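Local atomic coordinates of excinuclease ABC, subunit A. (Deinococcus radiodurans, PDB entry 2VF7), a protein that probably recognises damaged DNA for excision repair, as a zinc-containing, ATP-binding member of the UvrA family of ABC ATPases. Residues Arg497-Leu505 and Asp517-Met525; Val796-Asp804 and Leu816-Val825. The protein carries 1 engineered substitution. All coordinates share one frame; numbering follows the deposited sequence. Where two conformers were deposited one is given.

Interaction 1: residues Arg497-Leu505 and Asp517-Met525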
loop_
_atom_site.group_PDB
_atom_site.type_symbol
_atom_site.label_atom_id
_atom_site.label_comp_id
_atom_site.label_asym_id
_atom_site.label_seq_id
_atom_site.Cartn_x
_atom_site.Cartn_y
_atom_site.Cartn_z
ATOM N N ARG A 497 -39.088 20.338 -36.367
ATOM C CA ARG A 497 -38.701 21.271 -37.408
ATOM C C ARG A 497 -38.338 20.520 -38.680
ATOM O O ARG A 497 -37.828 19.402 -38.625
ATOM C CB ARG A 497 -37.515 22.107 -36.947
ATOM C CG ARG A 497 -37.777 22.942 -35.715
ATOM C CD ARG A 497 -36.517 23.698 -35.371
ATOM N NE ARG A 497 -36.656 24.466 -34.139
ATOM C CZ ARG A 497 -36.364 24.009 -32.925
ATOM N NH1 ARG A 497 -35.904 22.771 -32.747
ATOM N NH2 ARG A 497 -36.538 24.802 -31.881
ATOM N N GLU A 498 -38.601 21.153 -39.821
ATOM C CA GLU A 498 -38.340 20.568 -41.135
ATOM C C GLU A 498 -36.856 20.631 -41.515
ATOM O O GLU A 498 -36.230 21.674 -41.368
ATOM C CB GLU A 498 -39.199 21.276 -42.197
ATOM C CG GLU A 498 -39.085 20.718 -43.619
ATOM C CD GLU A 498 -39.821 19.391 -43.833
ATOM O OE1 GLU A 498 -39.950 18.986 -45.008
ATOM O OE2 GLU A 498 -40.266 18.752 -42.848
ATOM N N PRO A 499 -36.286 19.501 -41.978
ATOM C CA PRO A 499 -34.950 19.428 -42.571
ATOM C C PRO A 499 -34.643 20.499 -43.611
ATOM O O PRO A 499 -35.537 20.939 -44.344
ATOM C CB PRO A 499 -34.949 18.050 -43.234
ATOM C CG PRO A 499 -35.797 17.237 -42.345
ATOM C CD PRO A 499 -36.901 18.163 -41.890
ATOM N N ALA A 500 -33.374 20.907 -43.654
ATOM C CA ALA A 500 -32.863 21.814 -44.681
ATOM C C ALA A 500 -32.158 21.037 -45.803
ATOM O O ALA A 500 -32.129 21.478 -46.954
ATOM C CB ALA A 500 -31.922 22.824 -44.058
ATOM N N GLY A 501 -31.597 19.880 -45.450
ATOM C CA GLY A 501 -30.904 18.990 -46.384
ATOM C C GLY A 501 -30.691 17.615 -45.778
ATOM O O GLY A 501 -31.176 17.328 -44.673
ATOM N N TRP A 502 -29.956 16.759 -46.484
ATOM C CA TRP A 502 -29.734 15.382 -46.023
ATOM C C TRP A 502 -28.298 14.907 -46.221
ATOM O O TRP A 502 -27.773 14.957 -47.336
ATOM C CB TRP A 502 -30.700 14.415 -46.720
ATOM C CG TRP A 502 -32.137 14.578 -46.309
ATOM C CD1 TRP A 502 -33.084 15.352 -46.922
ATOM C CD2 TRP A 502 -32.792 13.947 -45.201
ATOM N NE1 TRP A 502 -34.287 15.240 -46.266
ATOM C CE2 TRP A 502 -34.138 14.384 -45.205
ATOM C CE3 TRP A 502 -32.378 13.050 -44.208
ATOM C CZ2 TRP A 502 -35.074 13.955 -44.245
ATOM C CZ3 TRP A 502 -33.316 12.618 -43.258
ATOM C CH2 TRP A 502 -34.641 13.080 -43.283
ATOM N N LEU A 503 -27.683 14.440 -45.136
ATOM C CA LEU A 503 -26.312 13.922 -45.124
ATOM C C LEU A 503 -26.360 12.397 -45.221
ATOM O O LEU A 503 -27.051 11.740 -44.440
ATOM C CB LEU A 503 -25.611 14.358 -43.821
ATOM C CG LEU A 503 -24.093 14.594 -43.648
ATOM C CD1 LEU A 503 -23.417 13.576 -42.718
ATOM C CD2 LEU A 503 -23.326 14.754 -44.981
ATOM N N GLU A 504 -25.639 11.836 -46.187
ATOM C CA GLU A 504 -25.628 10.383 -46.408
ATOM C C GLU A 504 -24.316 9.746 -45.930
ATOM O O GLU A 504 -23.221 10.152 -46.344
ATOM C CB GLU A 504 -25.873 10.052 -47.892
ATOM C CG GLU A 504 -27.206 10.569 -48.465
ATOM C CD GLU A 504 -27.428 10.195 -49.934
ATOM O OE1 GLU A 504 -26.462 9.733 -50.594
ATOM O OE2 GLU A 504 -28.571 10.366 -50.438
ATOM N N LEU A 505 -24.443 8.769 -45.034
ATOM C CA LEU A 505 -23.320 7.933 -44.602
ATOM C C LEU A 505 -23.592 6.504 -45.089
ATOM O O LEU A 505 -24.405 5.770 -44.506
ATOM C CB LEU A 505 -23.170 7.967 -43.078
ATOM C CG LEU A 505 -21.819 8.093 -42.351
ATOM C CD1 LEU A 505 -22.000 7.668 -40.916
ATOM C CD2 LEU A 505 -20.690 7.294 -42.969
ATOM N N ASP A 517 -26.251 1.688 -44.654
ATOM C CA ASP A 517 -26.515 3.021 -45.221
ATOM C C ASP A 517 -27.550 3.779 -44.374
ATOM O O ASP A 517 -28.645 3.267 -44.109
ATOM C CB ASP A 517 -27.024 2.909 -46.668
ATOM C CG ASP A 517 -26.175 1.977 -47.538
ATOM O OD1 ASP A 517 -26.676 1.540 -48.596
ATOM O OD2 ASP A 517 -25.015 1.677 -47.188
ATOM N N VAL A 518 -27.209 5.002 -43.984
ATOM C CA VAL A 518 -28.017 5.791 -43.047
ATOM C C VAL A 518 -28.067 7.282 -43.461
ATOM O O VAL A 518 -27.121 7.801 -44.077
ATOM C CB VAL A 518 -27.492 5.606 -41.588
ATOM C CG1 VAL A 518 -26.231 6.396 -41.360
ATOM C CG2 VAL A 518 -28.545 5.979 -40.565
ATOM N N ARG A 519 -29.175 7.955 -43.146
ATOM C CA ARG A 519 -29.334 9.374 -43.478
ATOM C C ARG A 519 -29.529 10.256 -42.250
ATOM O O ARG A 519 -30.319 9.932 -41.367
ATOM C CB ARG A 519 -30.498 9.586 -44.447
ATOM C CG ARG A 519 -30.400 8.800 -45.750
ATOM C CD ARG A 519 -30.679 9.680 -46.961
ATOM N NE ARG A 519 -32.090 10.040 -47.110
ATOM C CZ ARG A 519 -32.558 10.900 -48.017
ATOM N NH1 ARG A 519 -31.726 11.508 -48.861
ATOM N NH2 ARG A 519 -33.864 11.156 -48.084
ATOM N N PHE A 520 -28.809 11.374 -42.199
ATOM C CA PHE A 520 -28.992 12.358 -41.129
ATOM C C PHE A 520 -29.492 13.672 -41.732
ATOM O O PHE A 520 -28.824 14.225 -42.585
ATOM C CB PHE A 520 -27.679 12.636 -40.381
ATOM C CG PHE A 520 -26.997 11.411 -39.814
ATOM C CD1 PHE A 520 -25.986 10.762 -40.533
ATOM C CD2 PHE A 520 -27.317 10.940 -38.533
ATOM C CE1 PHE A 520 -25.328 9.642 -40.004
ATOM C CE2 PHE A 520 -26.658 9.827 -37.992
ATOM C CZ PHE A 520 -25.670 9.173 -38.732
ATOM N N PRO A 521 -30.646 14.187 -41.265
ATOM C CA PRO A 521 -31.199 15.457 -41.755
ATOM C C PRO A 521 -30.400 16.647 -41.239
ATOM O O PRO A 521 -29.813 16.553 -40.162
ATOM C CB PRO A 521 -32.601 15.477 -41.142
ATOM C CG PRO A 521 -32.454 14.712 -39.881
ATOM C CD PRO A 521 -31.491 13.603 -40.208
ATOM N N LEU A 522 -30.383 17.754 -41.985
ATOM C CA LEU A 522 -29.598 18.937 -41.597
ATOM C C LEU A 522 -30.462 20.109 -41.127
ATOM O O LEU A 522 -31.649 20.182 -41.433
ATOM C CB LEU A 522 -28.636 19.386 -42.714
ATOM C CG LEU A 522 -27.803 18.324 -43.450
ATOM C CD1 LEU A 522 -27.150 18.906 -44.692
ATOM C CD2 LEU A 522 -26.759 17.667 -42.537
ATOM N N GLY A 523 -29.837 21.001 -40.352
ATOM C CA GLY A 523 -30.487 22.176 -39.768
ATOM C C GLY A 523 -31.511 21.804 -38.726
ATOM O O GLY A 523 -32.408 22.585 -38.417
ATOM N N VAL A 524 -31.355 20.596 -38.191
ATOM C CA VAL A 524 -32.336 19.925 -37.331
ATOM C C VAL A 524 -31.565 19.137 -36.272
ATOM O O VAL A 524 -30.372 18.868 -36.432
ATOM C CB VAL A 524 -33.238 18.979 -38.185
ATOM C CG1 VAL A 524 -34.125 18.133 -37.344
ATOM C CG2 VAL A 524 -34.100 19.796 -39.147
ATOM N N MET A 525 -32.242 18.799 -35.179
ATOM C CA MET A 525 -31.650 18.012 -34.103
ATOM C C MET A 525 -32.135 16.535 -34.089
ATOM O O MET A 525 -33.338 16.272 -33.988
ATOM C CB MET A 525 -31.873 18.732 -32.766
ATOM C CG MET A 525 -32.357 17.854 -31.657
ATOM S SD MET A 525 -31.335 17.979 -30.204
ATOM C CE MET A 525 -30.979 16.233 -29.923
#

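Interaction 2: residues Val796-Asp804 and Leu816-Val825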
loop_
_atom_site.group_PDB
_atom_site.type_symbol
_atom_site.label_atom_id
_atom_site.label_comp_id
_atom_site.label_asym_id
_atom_site.label_seq_id
_atom_site.Cartn_x
_atom_site.Cartn_y
_atom_site.Cartn_z
ATOM N N VAL A 796 -35.062 12.578 -26.086
ATOM C CA VAL A 796 -35.462 12.001 -27.373
ATOM C C VAL A 796 -36.865 12.470 -27.795
ATOM O O VAL A 796 -37.165 12.575 -28.974
ATOM C CB VAL A 796 -35.351 10.454 -27.327
ATOM C CG1 VAL A 796 -35.821 9.796 -28.633
ATOM C CG2 VAL A 796 -33.921 10.062 -27.040
ATOM N N ALA A 797 -37.696 12.781 -26.808
ATOM C CA ALA A 797 -39.048 13.253 -27.014
ATOM C C ALA A 797 -39.123 14.710 -27.513
ATOM O O ALA A 797 -40.159 15.144 -28.012
ATOM C CB ALA A 797 -39.846 13.080 -25.733
ATOM N N ALA A 798 -38.039 15.466 -27.366
ATOM C CA ALA A 798 -37.998 16.842 -27.878
ATOM C C ALA A 798 -37.035 17.038 -29.057
ATOM O O ALA A 798 -36.728 18.170 -29.436
ATOM C CB ALA A 798 -37.694 17.818 -26.762
ATOM N N SER A 799 -36.576 15.938 -29.654
ATOM C CA SER A 799 -35.829 15.993 -30.913
ATOM C C SER A 799 -36.752 16.381 -32.057
ATOM O O SER A 799 -37.963 16.506 -31.856
ATOM C CB SER A 799 -35.206 14.637 -31.201
ATOM O OG SER A 799 -34.350 14.286 -30.138
ATOM N N ASP A 800 -36.178 16.580 -33.248
ATOM C CA ASP A 800 -36.948 16.784 -34.494
ATOM C C ASP A 800 -36.999 15.521 -35.363
ATOM O O ASP A 800 -37.906 15.368 -36.189
ATOM C CB ASP A 800 -36.356 17.934 -35.309
ATOM C CG ASP A 800 -36.314 19.238 -34.540
ATOM O OD1 ASP A 800 -37.406 19.762 -34.247
ATOM O OD2 ASP A 800 -35.207 19.743 -34.231
ATOM N N TRP A 801 -36.010 14.643 -35.172
ATOM C CA TRP A 801 -35.876 13.361 -35.879
ATOM C C TRP A 801 -35.246 12.312 -34.937
ATOM O O TRP A 801 -34.659 12.685 -33.916
ATOM C CB TRP A 801 -35.019 13.554 -37.129
ATOM C CG TRP A 801 -35.083 12.432 -38.124
ATOM C CD1 TRP A 801 -34.173 11.428 -38.272
ATOM C CD2 TRP A 801 -36.102 12.200 -39.112
ATOM N NE1 TRP A 801 -34.548 10.589 -39.274
ATOM C CE2 TRP A 801 -35.731 11.034 -39.819
ATOM C CE3 TRP A 801 -37.286 12.867 -39.474
ATOM C CZ2 TRP A 801 -36.511 10.506 -40.866
ATOM C CZ3 TRP A 801 -38.059 12.345 -40.521
ATOM C CH2 TRP A 801 -37.670 11.172 -41.194
ATOM N N VAL A 802 -35.389 11.018 -35.253
ATOM C CA VAL A 802 -34.849 9.919 -34.418
ATOM C C VAL A 802 -34.356 8.734 -35.256
ATOM O O VAL A 802 -35.019 8.320 -36.202
ATOM C CB VAL A 802 -35.876 9.388 -33.353
ATOM C CG1 VAL A 802 -35.302 8.205 -32.579
ATOM C CG2 VAL A 802 -36.314 10.483 -32.378
ATOM N N LEU A 803 -33.193 8.197 -34.891
ATOM C CA LEU A 803 -32.620 7.001 -35.524
ATOM C C LEU A 803 -32.470 5.856 -34.519
ATOM O O LEU A 803 -31.583 5.873 -33.663
ATOM C CB LEU A 803 -31.251 7.321 -36.146
ATOM C CG LEU A 803 -31.105 7.676 -37.634
ATOM C CD1 LEU A 803 -31.858 8.936 -38.014
ATOM C CD2 LEU A 803 -29.637 7.865 -37.950
ATOM N N ASP A 804 -33.338 4.863 -34.623
ATOM C CA ASP A 804 -33.280 3.722 -33.721
ATOM C C ASP A 804 -32.363 2.664 -34.313
ATOM O O ASP A 804 -32.588 2.184 -35.415
ATOM C CB ASP A 804 -34.677 3.146 -33.472
ATOM C CG ASP A 804 -34.728 2.274 -32.249
ATOM O OD1 ASP A 804 -34.230 2.713 -31.201
ATOM O OD2 ASP A 804 -35.282 1.159 -32.308
ATOM N N LEU A 816 -30.324 -0.441 -38.897
ATOM C CA LEU A 816 -31.212 0.692 -38.726
ATOM C C LEU A 816 -32.587 0.070 -38.553
ATOM O O LEU A 816 -33.063 -0.606 -39.448
ATOM C CB LEU A 816 -31.167 1.619 -39.943
ATOM C CG LEU A 816 -32.036 2.881 -39.902
ATOM C CD1 LEU A 816 -31.724 3.721 -38.687
ATOM C CD2 LEU A 816 -31.848 3.708 -41.144
ATOM N N VAL A 817 -33.210 0.251 -37.393
ATOM C CA VAL A 817 -34.467 -0.469 -37.134
ATOM C C VAL A 817 -35.722 0.413 -37.094
ATOM O O VAL A 817 -36.844 -0.095 -37.113
ATOM C CB VAL A 817 -34.364 -1.440 -35.913
ATOM C CG1 VAL A 817 -34.848 -0.788 -34.633
ATOM C CG2 VAL A 817 -35.134 -2.705 -36.197
ATOM N N ALA A 818 -35.518 1.723 -37.028
ATOM C CA ALA A 818 -36.586 2.697 -37.180
ATOM C C ALA A 818 -35.954 4.054 -37.331
ATOM O O ALA A 818 -34.864 4.288 -36.811
ATOM C CB ALA A 818 -37.522 2.685 -35.991
ATOM N N GLN A 819 -36.646 4.931 -38.054
ATOM C CA GLN A 819 -36.239 6.322 -38.248
ATOM C C GLN A 819 -37.478 7.187 -38.542
ATOM O O GLN A 819 -38.446 6.697 -39.128
ATOM C CB GLN A 819 -35.191 6.426 -39.359
ATOM C CG GLN A 819 -35.687 6.091 -40.771
ATOM C CD GLN A 819 -34.557 5.892 -41.771
ATOM O OE1 GLN A 819 -33.534 6.589 -41.736
ATOM N NE2 GLN A 819 -34.734 4.926 -42.668
ATOM N N GLY A 820 -37.447 8.454 -38.121
ATOM C CA GLY A 820 -38.598 9.369 -38.246
ATOM C C GLY A 820 -38.647 10.388 -37.115
ATOM O O GLY A 820 -37.703 10.493 -36.334
ATOM N N THR A 821 -39.739 11.143 -37.019
ATOM C CA THR A 821 -39.953 12.046 -35.878
ATOM C C THR A 821 -40.167 11.201 -34.612
ATOM O O THR A 821 -40.398 9.997 -34.726
ATOM C CB THR A 821 -41.166 12.950 -36.109
ATOM O OG1 THR A 821 -42.292 12.149 -36.492
ATOM C CG2 THR A 821 -40.886 13.970 -37.226
ATOM N N PRO A 822 -40.058 11.798 -33.400
ATOM C CA PRO A 822 -40.311 10.972 -32.211
ATOM C C PRO A 822 -41.677 10.273 -32.223
ATOM O O PRO A 822 -41.755 9.069 -31.960
ATOM C CB PRO A 822 -40.208 11.976 -31.054
ATOM C CG PRO A 822 -39.393 13.108 -31.583
ATOM C CD PRO A 822 -39.682 13.182 -33.046
ATOM N N ALA A 823 -42.728 11.030 -32.549
ATOM C CA ALA A 823 -44.107 10.536 -32.700
ATOM C C ALA A 823 -44.274 9.414 -33.732
ATOM O O ALA A 823 -45.060 8.478 -33.515
ATOM C CB ALA A 823 -45.039 11.700 -33.057
ATOM N N GLU A 824 -43.579 9.534 -34.865
ATOM C CA GLU A 824 -43.551 8.478 -35.879
ATOM C C GLU A 824 -42.897 7.211 -35.312
ATOM O O GLU A 824 -43.501 6.143 -35.321
ATOM C CB GLU A 824 -42.846 8.954 -37.163
ATOM C CG GLU A 824 -43.769 9.697 -38.155
ATOM C CD GLU A 824 -43.027 10.410 -39.320
ATOM O OE1 GLU A 824 -41.797 10.243 -39.465
ATOM O OE2 GLU A 824 -43.686 11.146 -40.101
ATOM N N VAL A 825 -41.683 7.358 -34.795
ATOM C CA VAL A 825 -40.900 6.266 -34.191
ATOM C C VAL A 825 -41.515 5.606 -32.943
ATOM O O VAL A 825 -41.158 4.484 -32.600
ATOM C CB VAL A 825 -39.451 6.744 -33.869
ATOM C CG1 VAL A 825 -38.641 5.654 -33.177
ATOM C CG2 VAL A 825 -38.748 7.167 -35.144
#

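Interaction 1: residues Arg497-Leu505 and Asp517-Met525
W502 and R519 each set CG beside the backbone N and anti to the carbonyl carbon (chi1 -69° and -57°). The R519 chain then bends at its second and third torsions, which lays the guanidinium flat over the W502 indole. Strands 502-505 and 517-521, which carry the pair, run antiparallel in the small antiparallel sheet of an ABC ATPase domain. Ring and guanidinium planes are 9° apart. R519 CZ lies 4.4 Å from the centroid of the W502 five-membered ring, a cation-pi stack. P521 takes the opposite face, with CB 3.8 Å from the centroid of the six-membered ring in a CH-pi contact. E504 OE2 adds a long salt bridge to R519 NH1, at 3.7 Å. R519 has two conformers; the stack and salt bridge describe one and may not hold in the other. L503, L505, V518 and F520 fill the buried face of the sheet. L505 CD1 meets the edge of the F520 ring, and L544 of helix 536-551 backs both leucines. L503 and F520 exchange two backbone hydrogen bonds, and so do L505 and V518. Past P521, A500 N donates to L522 O at 2.9 Å, and V524 CG2 packs on P499 CA at 3.5 Å.

Interaction 2: residues Val796-Asp804 and Leu816-Val825
W801 lies over the backbone of G820. Its CB is 4.1 Å from G820 O. With chi1 at -165° the ring swings away from its own backbone N and over the neighbouring strand. CG and CD2 then sit above G820 O, while CE2 is 3.5 Å from G820 N. Further out, CZ2 and CH2 meet G820 CA, which stands 3.5 Å from the centroid of the six-membered ring in a CH-pi contact. T821 N lies over the same face. L803 CD1 comes to the ring edge, in plane. NE1 is buried and has no hydrogen-bond partner in the model. With an alanine here, the backbone of G820 and T821 N would probably lose the ring that covers them, leaving a gap over the strand. Strands 801-804 and 816-820 form an antiparallel hairpin at the border of the six-stranded mixed sheet of the ABC ATPase core. A classic beta bulge sets V817 and A818 against D804. D804 O accepts from V817 N at 2.8 Å and weakly from A818 N. D804 OD1 is hydrogen-bonded to T529 OG1 and OD2 to S831 OG. After the strand, T821 and E824 form a capping box with weak bonds and start helix 822-825. V825 CG2 packs on V802 CB at 4.0 Å. P822 CG rests 3.5 Å from V796 O, against the type I turn 796-799.

In the fold
From the N terminus, interaction 1 comes first and closes the loop between 505 and 517. From M525 the chain enters strand 525-529 and runs on through the Walker A region and the rest of the domain. Much later, interaction 2 closes the loop between 804 and 816. The two are in series and neither nest nor cross. The centres of interactions 1 and 2 lie about 12 Å apart. W502 meets W801 edge-to-face and V518 packs on L803, joining the small antiparallel sheet to strand 801-805, next to the border of the core sheet. M525 O, with a probable hydrogen bond from D800 N, ties 525-529 to the start of 801-805. R497 NH1 adds the loop before strand 502-505 by a salt bridge to D800 OD2.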